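Local structure of cytochrome c552 (Thermochromatium tepidum, 5ZE8) at residues A279-S284 against H310-G315. The protein carries five covalently bound c-type hemes in one chain and probably transfers electrons at low potential in a purple sulfur photosynthetic bacterium. Residues are numbered along the deposited sequence; the frame is centred on the assembly and turned at random.
Sequences AMLKRS and HAMPTG. With HEC (heme c), chain F.
Between helix 278-283 and the loop joining strands 297-306 and 320-328, the nearest pair of CA atoms, those of Ser284 and Met312, is 8.2 Å apart; no hydrogen bond crosses, and both segments line one heme pocket of this multiheme cytochrome c. The loop supplies an axial ligand: His310 NE2 coordinates the iron at 2.0 Å, and His260 completes a bis-histidine pair. On the side away from the iron, ND1 donates to Ala311 O at 2.9 Å, nearly straight (164°) and close to the ring plane, well placed to hold the imidazole's rotation. Thr314 CG2 lies 3.4 Å above one ring face, offset toward the rim; Thr314 OG1 is hydrogen-bonded to Glu246 and Thr243. With CG anti to the backbone N (chi1 171°) and a bend at chi2, Met312 brings its methyl to the side chains of Ser284 and Leu281, CE reaching Ser284 OG at 3.3 Å and Leu281 CD2 more loosely at 4.4 Å. Helix and heme meet along a propionate: Leu281 CD2 rests 3.6 Å from HEC O1D, while Met280 and Ser284 pack against the same arm. Leu281 O accepts hydrogen bonds from both Ser284 N and Ser284 OG on one face of its carbonyl plane, the hydroxyl at 2.8 Å.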
# COMPACT_ATOMS: atom_id res chain seq x y z
N ALA A 279 2.19 -12.80 -5.32
CA ALA A 279 3.65 -12.99 -5.45
C ALA A 279 4.49 -12.07 -4.69
O ALA A 279 5.56 -12.43 -4.16
CB ALA A 279 4.02 -12.94 -6.95
N MET A 280 4.06 -10.80 -4.55
CA MET A 280 4.79 -9.88 -3.80
C MET A 280 4.73 -10.33 -2.31
O MET A 280 5.67 -10.17 -1.59
CB MET A 280 4.17 -8.47 -3.99
CG MET A 280 5.01 -7.42 -3.47
SD MET A 280 6.52 -7.25 -4.50
CE MET A 280 7.16 -5.77 -3.71
N LEU A 281 3.53 -10.63 -1.86
CA LEU A 281 3.35 -11.03 -0.45
C LEU A 281 4.22 -12.26 -0.08
O LEU A 281 4.78 -12.32 0.95
CB LEU A 281 1.90 -11.37 -0.21
CG LEU A 281 0.98 -10.11 -0.14
CD1 LEU A 281 -0.46 -10.57 -0.23
CD2 LEU A 281 1.26 -9.35 1.11
N LYS A 282 4.29 -13.21 -0.97
CA LYS A 282 5.21 -14.42 -0.68
C LYS A 282 6.66 -14.11 -0.58
O LYS A 282 7.42 -14.73 0.19
CB LYS A 282 4.95 -15.48 -1.68
CG LYS A 282 3.61 -16.10 -1.65
CD LYS A 282 3.36 -16.99 -2.86
CE LYS A 282 1.99 -17.59 -2.81
NZ LYS A 282 1.65 -18.08 -4.18
N ARG A 283 7.09 -13.12 -1.31
CA ARG A 283 8.46 -12.61 -1.19
C ARG A 283 8.73 -11.77 -0.07
O ARG A 283 9.87 -11.47 0.23
CB ARG A 283 8.90 -11.90 -2.51
CG ARG A 283 9.26 -12.88 -3.61
CD ARG A 283 10.65 -13.53 -3.49
NE ARG A 283 11.67 -12.51 -3.53
CZ ARG A 283 12.19 -12.07 -4.66
NH1 ARG A 283 11.74 -12.54 -5.81
NH2 ARG A 283 13.05 -11.05 -4.65
N SER A 284 7.72 -11.32 0.66
CA SER A 284 7.94 -10.28 1.57
C SER A 284 8.49 -10.66 2.91
O SER A 284 8.96 -9.81 3.66
CB SER A 284 6.63 -9.51 1.74
OG SER A 284 5.74 -10.26 2.57
N HIS A 310 10.04 -1.21 6.26
CA HIS A 310 8.86 -0.74 6.98
C HIS A 310 8.31 -1.95 7.73
O HIS A 310 8.78 -3.06 7.53
CB HIS A 310 7.83 -0.09 6.04
CG HIS A 310 7.55 -0.85 4.75
ND1 HIS A 310 7.00 -2.13 4.67
CD2 HIS A 310 7.73 -0.46 3.46
CE1 HIS A 310 6.87 -2.47 3.39
NE2 HIS A 310 7.30 -1.46 2.64
N ALA A 311 7.32 -1.72 8.58
CA ALA A 311 6.64 -2.87 9.19
C ALA A 311 6.01 -3.83 8.17
O ALA A 311 5.82 -3.51 6.97
CB ALA A 311 5.57 -2.42 10.17
N MET A 312 5.72 -5.04 8.66
CA MET A 312 5.02 -5.98 7.87
C MET A 312 3.83 -6.46 8.68
O MET A 312 4.04 -7.16 9.66
CB MET A 312 5.87 -7.17 7.46
CG MET A 312 5.14 -8.32 6.80
SD MET A 312 4.05 -7.93 5.45
CE MET A 312 3.50 -9.56 4.87
N PRO A 313 2.60 -6.09 8.34
CA PRO A 313 2.20 -5.32 7.19
C PRO A 313 2.14 -3.83 7.45
O PRO A 313 1.49 -3.35 8.43
CB PRO A 313 0.79 -5.88 6.89
CG PRO A 313 0.25 -6.19 8.29
CD PRO A 313 1.42 -6.65 9.05
N THR A 314 2.70 -3.05 6.54
CA THR A 314 2.61 -1.61 6.64
C THR A 314 1.31 -1.08 6.01
O THR A 314 0.57 -1.80 5.36
CB THR A 314 3.84 -0.94 6.00
OG1 THR A 314 4.00 0.39 6.51
CG2 THR A 314 3.80 -0.98 4.47
N GLY A 315 1.10 0.23 6.15
CA GLY A 315 0.04 0.97 5.53
C GLY A 315 -1.28 0.98 6.30
O GLY A 315 -1.31 1.43 7.43
FE HEC F . 7.28 -1.40 0.59
CHA HEC F . 4.72 -3.54 0.68
CHB HEC F . 5.13 1.27 0.58
CHC HEC F . 9.93 0.78 0.70
CHD HEC F . 9.43 -4.01 0.08
NA HEC F . 5.31 -1.14 0.64
C1A HEC F . 4.39 -2.20 0.74
C2A HEC F . 3.05 -1.68 0.78
C3A HEC F . 3.21 -0.32 0.73
C4A HEC F . 4.58 0.01 0.65
CMA HEC F . 2.11 0.75 0.79
CAA HEC F . 1.74 -2.49 0.96
CBA HEC F . 1.47 -2.81 2.43
CGA HEC F . 0.21 -3.59 2.69
O1A HEC F . -0.90 -3.01 2.72
O2A HEC F . 0.32 -4.84 2.86
NB HEC F . 7.52 0.62 0.62
C1B HEC F . 6.48 1.51 0.55
C2B HEC F . 6.99 2.84 0.58
C3B HEC F . 8.38 2.78 0.63
C4B HEC F . 8.67 1.33 0.68
CMB HEC F . 6.18 4.14 0.59
CAB HEC F . 9.42 3.81 0.80
CBB HEC F . 9.25 4.65 1.91
NC HEC F . 9.29 -1.58 0.43
C1C HEC F . 10.18 -0.56 0.54
C2C HEC F . 11.47 -1.08 0.23
C3C HEC F . 11.38 -2.43 0.01
C4C HEC F . 9.97 -2.75 0.19
CMC HEC F . 12.74 -0.25 0.10
CAC HEC F . 12.41 -3.49 -0.32
CBC HEC F . 13.53 -3.59 0.53
ND HEC F . 7.10 -3.33 0.49
C1D HEC F . 8.07 -4.28 0.19
C2D HEC F . 7.48 -5.63 0.03
C3D HEC F . 6.15 -5.54 0.23
C4D HEC F . 5.98 -4.08 0.50
CMD HEC F . 8.26 -6.86 -0.25
CAD HEC F . 5.09 -6.60 0.17
CBD HEC F . 4.36 -6.74 1.48
CGD HEC F . 2.93 -6.24 1.52
O1D HEC F . 2.30 -6.01 0.49
O2D HEC F . 2.46 -6.10 2.64